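Local coordinates for putative dioxygenase (1H-3-hydroxy-4-oxoquinaldine 2,4-dioxygenase) (Mycobacteroides abscessus subsp. abscessus, PDB 6RA3), which cleaves the ring of the Pseudomonas quinolone signal (PQS) with dioxygen, forming N-octanoylanthranilate and carbon monoxide, at residues Q49-R57 with D77-V87. Numbering follows the deposited sequence.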
loop_
_atom_site.group_PDB
_atom_site.type_symbol
_atom_site.label_atom_id
_atom_site.label_comp_id
_atom_site.label_asym_id
_atom_site.label_seq_id
_atom_site.Cartn_x
_atom_site.Cartn_y
_atom_site.Cartn_z
ATOM N N GLN A 49 -14.391 -9.805 -16.369
ATOM C CA GLN A 49 -13.670 -9.022 -17.359
ATOM C C GLN A 49 -12.462 -8.396 -16.696
ATOM O O GLN A 49 -12.423 -8.250 -15.482
ATOM C CB GLN A 49 -14.514 -7.878 -17.944
ATOM C CG GLN A 49 -15.902 -8.231 -18.456
ATOM C CD GLN A 49 -15.884 -9.030 -19.759
ATOM O OE1 GLN A 49 -14.972 -8.891 -20.596
ATOM N NE2 GLN A 49 -16.905 -9.871 -19.936
ATOM N N ARG A 50 -11.503 -7.979 -17.510
ATOM C CA ARG A 50 -10.493 -7.065 -17.009
ATOM C C ARG A 50 -11.217 -5.902 -16.374
ATOM O O ARG A 50 -12.094 -5.297 -16.999
ATOM C CB ARG A 50 -9.582 -6.568 -18.127
ATOM C CG ARG A 50 -8.441 -5.610 -17.682
ATOM C CD ARG A 50 -7.676 -5.054 -18.879
ATOM N NE ARG A 50 -6.536 -4.254 -18.480
ATOM C CZ ARG A 50 -5.710 -3.652 -19.321
ATOM N NH1 ARG A 50 -5.896 -3.734 -20.615
ATOM N NH2 ARG A 50 -4.679 -2.963 -18.851
ATOM N N THR A 51 -10.891 -5.640 -15.112
ATOM C CA THR A 51 -11.470 -4.552 -14.337
ATOM C C THR A 51 -10.368 -3.582 -13.921
ATOM O O THR A 51 -9.360 -3.994 -13.336
ATOM C CB THR A 51 -12.184 -5.128 -13.132
ATOM O OG1 THR A 51 -13.274 -5.932 -13.598
ATOM C CG2 THR A 51 -12.698 -4.015 -12.195
ATOM N N VAL A 52 -10.552 -2.304 -14.254
ATOM C CA VAL A 52 -9.639 -1.213 -13.904
ATOM C C VAL A 52 -10.412 -0.299 -12.963
ATOM O O VAL A 52 -11.412 0.310 -13.369
ATOM C CB VAL A 52 -9.152 -0.440 -15.145
ATOM C CG1 VAL A 52 -8.362 0.824 -14.741
ATOM C CG2 VAL A 52 -8.332 -1.300 -16.056
ATOM N N ARG A 53 -9.989 -0.232 -11.706
ATOM C CA ARG A 53 -10.602 0.678 -10.744
ATOM C C ARG A 53 -9.803 1.977 -10.729
ATOM O O ARG A 53 -8.575 1.950 -10.625
ATOM C CB ARG A 53 -10.662 0.066 -9.349
ATOM C CG ARG A 53 -11.443 -1.215 -9.251
ATOM C CD ARG A 53 -11.666 -1.597 -7.812
ATOM N NE ARG A 53 -10.397 -2.001 -7.212
ATOM C CZ ARG A 53 -10.199 -2.198 -5.916
ATOM N NH1 ARG A 53 -11.182 -2.026 -5.040
ATOM N NH2 ARG A 53 -9.004 -2.583 -5.499
ATOM N N VAL A 54 -10.495 3.111 -10.874
ATOM C CA VAL A 54 -9.841 4.392 -11.114
ATOM C C VAL A 54 -10.184 5.357 -9.990
ATOM O O VAL A 54 -11.340 5.470 -9.577
ATOM C CB VAL A 54 -10.244 4.996 -12.469
ATOM C CG1 VAL A 54 -9.651 6.385 -12.620
ATOM C CG2 VAL A 54 -9.798 4.119 -13.601
ATOM N N CYS A 55 -9.166 6.061 -9.513
ATOM C CA CYS A 55 -9.316 7.120 -8.527
ATOM C C CYS A 55 -9.293 8.461 -9.248
ATOM O O CYS A 55 -8.599 8.619 -10.248
ATOM C CB CYS A 55 -8.178 7.079 -7.498
ATOM S SG CYS A 55 -8.171 5.707 -6.343
ATOM N N TRP A 56 -10.083 9.421 -8.753
ATOM C CA TRP A 56 -9.975 10.794 -9.236
ATOM C C TRP A 56 -8.649 11.422 -8.794
ATOM O O TRP A 56 -8.037 11.011 -7.804
ATOM C CB TRP A 56 -11.133 11.643 -8.701
ATOM C CG TRP A 56 -12.476 11.056 -8.916
ATOM C CD1 TRP A 56 -13.399 10.734 -7.957
ATOM C CD2 TRP A 56 -13.060 10.707 -10.176
ATOM N NE1 TRP A 56 -14.523 10.215 -8.550
ATOM C CE2 TRP A 56 -14.334 10.183 -9.911
ATOM C CE3 TRP A 56 -12.623 10.797 -11.506
ATOM C CZ2 TRP A 56 -15.183 9.741 -10.930
ATOM C CZ3 TRP A 56 -13.462 10.345 -12.508
ATOM C CH2 TRP A 56 -14.735 9.850 -12.216
ATOM N N ARG A 57 -8.203 12.410 -9.557
ATOM C CA ARG A 57 -7.087 13.244 -9.131
ATOM C C ARG A 57 -7.356 13.784 -7.732
ATOM O O ARG A 57 -8.498 14.027 -7.349
ATOM C CB ARG A 57 -6.827 14.370 -10.152
ATOM C CG ARG A 57 -7.810 15.542 -10.159
ATOM C CD ARG A 57 -7.324 16.666 -11.055
ATOM N NE ARG A 57 -7.052 16.275 -12.431
ATOM C CZ ARG A 57 -6.592 17.110 -13.350
ATOM N NH1 ARG A 57 -6.335 18.375 -13.034
ATOM N NH2 ARG A 57 -6.379 16.692 -14.585
ATOM N N ASP A 77 -8.711 12.690 -17.419
ATOM C CA ASP A 77 -7.740 11.866 -16.687
ATOM C C ASP A 77 -8.033 10.379 -16.875
ATOM O O ASP A 77 -7.114 9.573 -17.076
ATOM C CB ASP A 77 -7.765 12.139 -15.174
ATOM C CG ASP A 77 -7.338 13.547 -14.776
ATOM O OD1 ASP A 77 -7.621 13.892 -13.605
ATOM O OD2 ASP A 77 -6.732 14.273 -15.584
ATOM N N THR A 78 -9.306 9.994 -16.722
ATOM C CA THR A 78 -9.695 8.598 -16.825
ATOM C C THR A 78 -9.433 8.083 -18.223
ATOM O O THR A 78 -8.902 6.980 -18.394
ATOM C CB THR A 78 -11.167 8.444 -16.451
ATOM O OG1 THR A 78 -11.363 8.826 -15.086
ATOM C CG2 THR A 78 -11.659 6.983 -16.650
ATOM N N ILE A 79 -9.762 8.889 -19.235
ATOM C CA ILE A 79 -9.488 8.509 -20.615
ATOM C C ILE A 79 -7.992 8.415 -20.860
ATOM O O ILE A 79 -7.521 7.525 -21.582
ATOM C CB ILE A 79 -10.151 9.503 -21.590
ATOM C CG1 ILE A 79 -11.675 9.429 -21.474
ATOM C CG2 ILE A 79 -9.676 9.232 -23.024
ATOM C CD1 ILE A 79 -12.416 10.480 -22.280
ATOM N N GLY A 80 -7.221 9.355 -20.320
ATOM C CA GLY A 80 -5.787 9.313 -20.550
ATOM C C GLY A 80 -5.160 8.079 -19.929
ATOM O O GLY A 80 -4.233 7.485 -20.494
ATOM N N LEU A 81 -5.666 7.677 -18.761
ATOM C CA LEU A 81 -5.188 6.464 -18.101
ATOM C C LEU A 81 -5.502 5.228 -18.941
ATOM O O LEU A 81 -4.654 4.347 -19.108
ATOM C CB LEU A 81 -5.829 6.330 -16.723
ATOM C CG LEU A 81 -5.287 5.186 -15.867
ATOM C CD1 LEU A 81 -3.927 5.579 -15.287
ATOM C CD2 LEU A 81 -6.253 4.833 -14.796
ATOM N N LEU A 82 -6.711 5.150 -19.488
ATOM C CA LEU A 82 -7.102 3.958 -20.244
ATOM C C LEU A 82 -6.291 3.807 -21.539
ATOM O O LEU A 82 -5.871 2.688 -21.892
ATOM C CB LEU A 82 -8.606 4.008 -20.504
ATOM C CG LEU A 82 -9.397 3.978 -19.197
ATOM C CD1 LEU A 82 -10.922 4.303 -19.344
ATOM C CD2 LEU A 82 -9.283 2.633 -18.474
ATOM N N ASP A 83 -6.055 4.911 -22.256
ATOM C CA ASP A 83 -5.143 4.903 -23.394
ATOM C C ASP A 83 -3.752 4.423 -22.993
ATOM O O ASP A 83 -3.121 3.669 -23.734
ATOM C CB ASP A 83 -5.052 6.297 -24.006
ATOM C CG ASP A 83 -6.363 6.756 -24.653
ATOM O OD1 ASP A 83 -7.328 5.959 -24.722
ATOM O OD2 ASP A 83 -6.427 7.936 -25.071
ATOM N N ALA A 84 -3.251 4.860 -21.829
ATOM C CA ALA A 84 -1.939 4.420 -21.375
ATOM C C ALA A 84 -1.941 2.927 -21.041
ATOM O O ALA A 84 -0.945 2.231 -21.278
ATOM C CB ALA A 84 -1.491 5.242 -20.162
ATOM N N LEU A 85 -3.042 2.419 -20.494
ATOM C CA LEU A 85 -3.164 0.999 -20.157
ATOM C C LEU A 85 -3.631 0.138 -21.330
ATOM O O LEU A 85 -3.941 -1.047 -21.128
ATOM C CB LEU A 85 -4.120 0.818 -18.995
ATOM C CG LEU A 85 -3.713 1.462 -17.663
ATOM C CD1 LEU A 85 -4.870 1.443 -16.683
ATOM C CD2 LEU A 85 -2.511 0.748 -17.071
ATOM N N GLU A 86 -3.650 0.712 -22.532
ATOM C CA GLU A 86 -4.177 0.110 -23.761
ATOM C C GLU A 86 -5.485 -0.636 -23.523
ATOM O O GLU A 86 -5.672 -1.792 -23.928
ATOM C CB GLU A 86 -3.145 -0.804 -24.393
ATOM C CG GLU A 86 -1.857 -0.115 -24.691
ATOM C CD GLU A 86 -0.792 -1.100 -25.132
ATOM O OE1 GLU A 86 -0.945 -1.696 -26.236
ATOM O OE2 GLU A 86 0.180 -1.281 -24.350
ATOM N N VAL A 87 -6.406 0.046 -22.865
ATOM C CA VAL A 87 -7.782 -0.406 -22.773
ATOM C C VAL A 87 -8.477 0.105 -24.020
ATOM O O VAL A 87 -8.447 1.307 -24.302
ATOM C CB VAL A 87 -8.458 0.113 -21.505
ATOM C CG1 VAL A 87 -9.951 -0.166 -21.552
ATOM C CG2 VAL A 87 -7.821 -0.537 -20.278
HETATM O O HOH W 1 -9.276 9.921 -12.941
HETATM O O HOH W 2 -9.306 12.656 -12.347
#
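Both carboxylate oxygens of D77 are gripped by the guanidinium of R57, in a two-pronged salt bridge that ties the loop just after strand 51-54 of the alpha/beta-hydrolase fold to helix 71-84, packed on its central sheet. NE gives its hydrogen to OD1 at 2.7 Å and NH2 to OD2 at 2.6 Å, each received on a syn lone pair. The two planar groups lie only 9° apart, and the pair of nearly straight bonds holds the carboxylate nearly coplanar with the guanidinium, at its NE/NH2 edge. A turn about the CG-CD bond (chi3 56°) bends the R57 chain and brings NE and NH2 to the carboxylate. N8 is a further donor to OD2, which probably helps to keep D77 ionised in its buried setting.

The contact as a whole illustrates how a strand and a helix running in roughly antiparallel directions (143°) can have polar bonds on either side of an apolar middle, made largely by the residues flanking the strand. Along strand 51-54, V52 and V54 turn their side chains to the helix. CG2 of V54 meets CD2 of L81 tip to tip at 3.8 Å, while CG1 of V52 faces CD1 of L85 at 4.0 Å. Next to V54, on the side toward R57, a water donates to both C55 O and T78 OG1, bridging the segments; that hydroxyl is also bonded to M74 O and lies 3.7 Å from CZ3 of W56.

At the far end helix 71-84 finishes in a Schellman motif with E86 at the positive-phi position, and E86 goes on to bond W144 of the second subunit. The extended side chain of R50, whose NH2 also pairs with D16, reaches the carbonyl of L85: NH2 bonds O at 3.1 Å on an in-plane lone pair, NH1 only weakly, while CG2 of V87 sits over one guanidinium face, offset toward its rim and 3.7 Å from NH1.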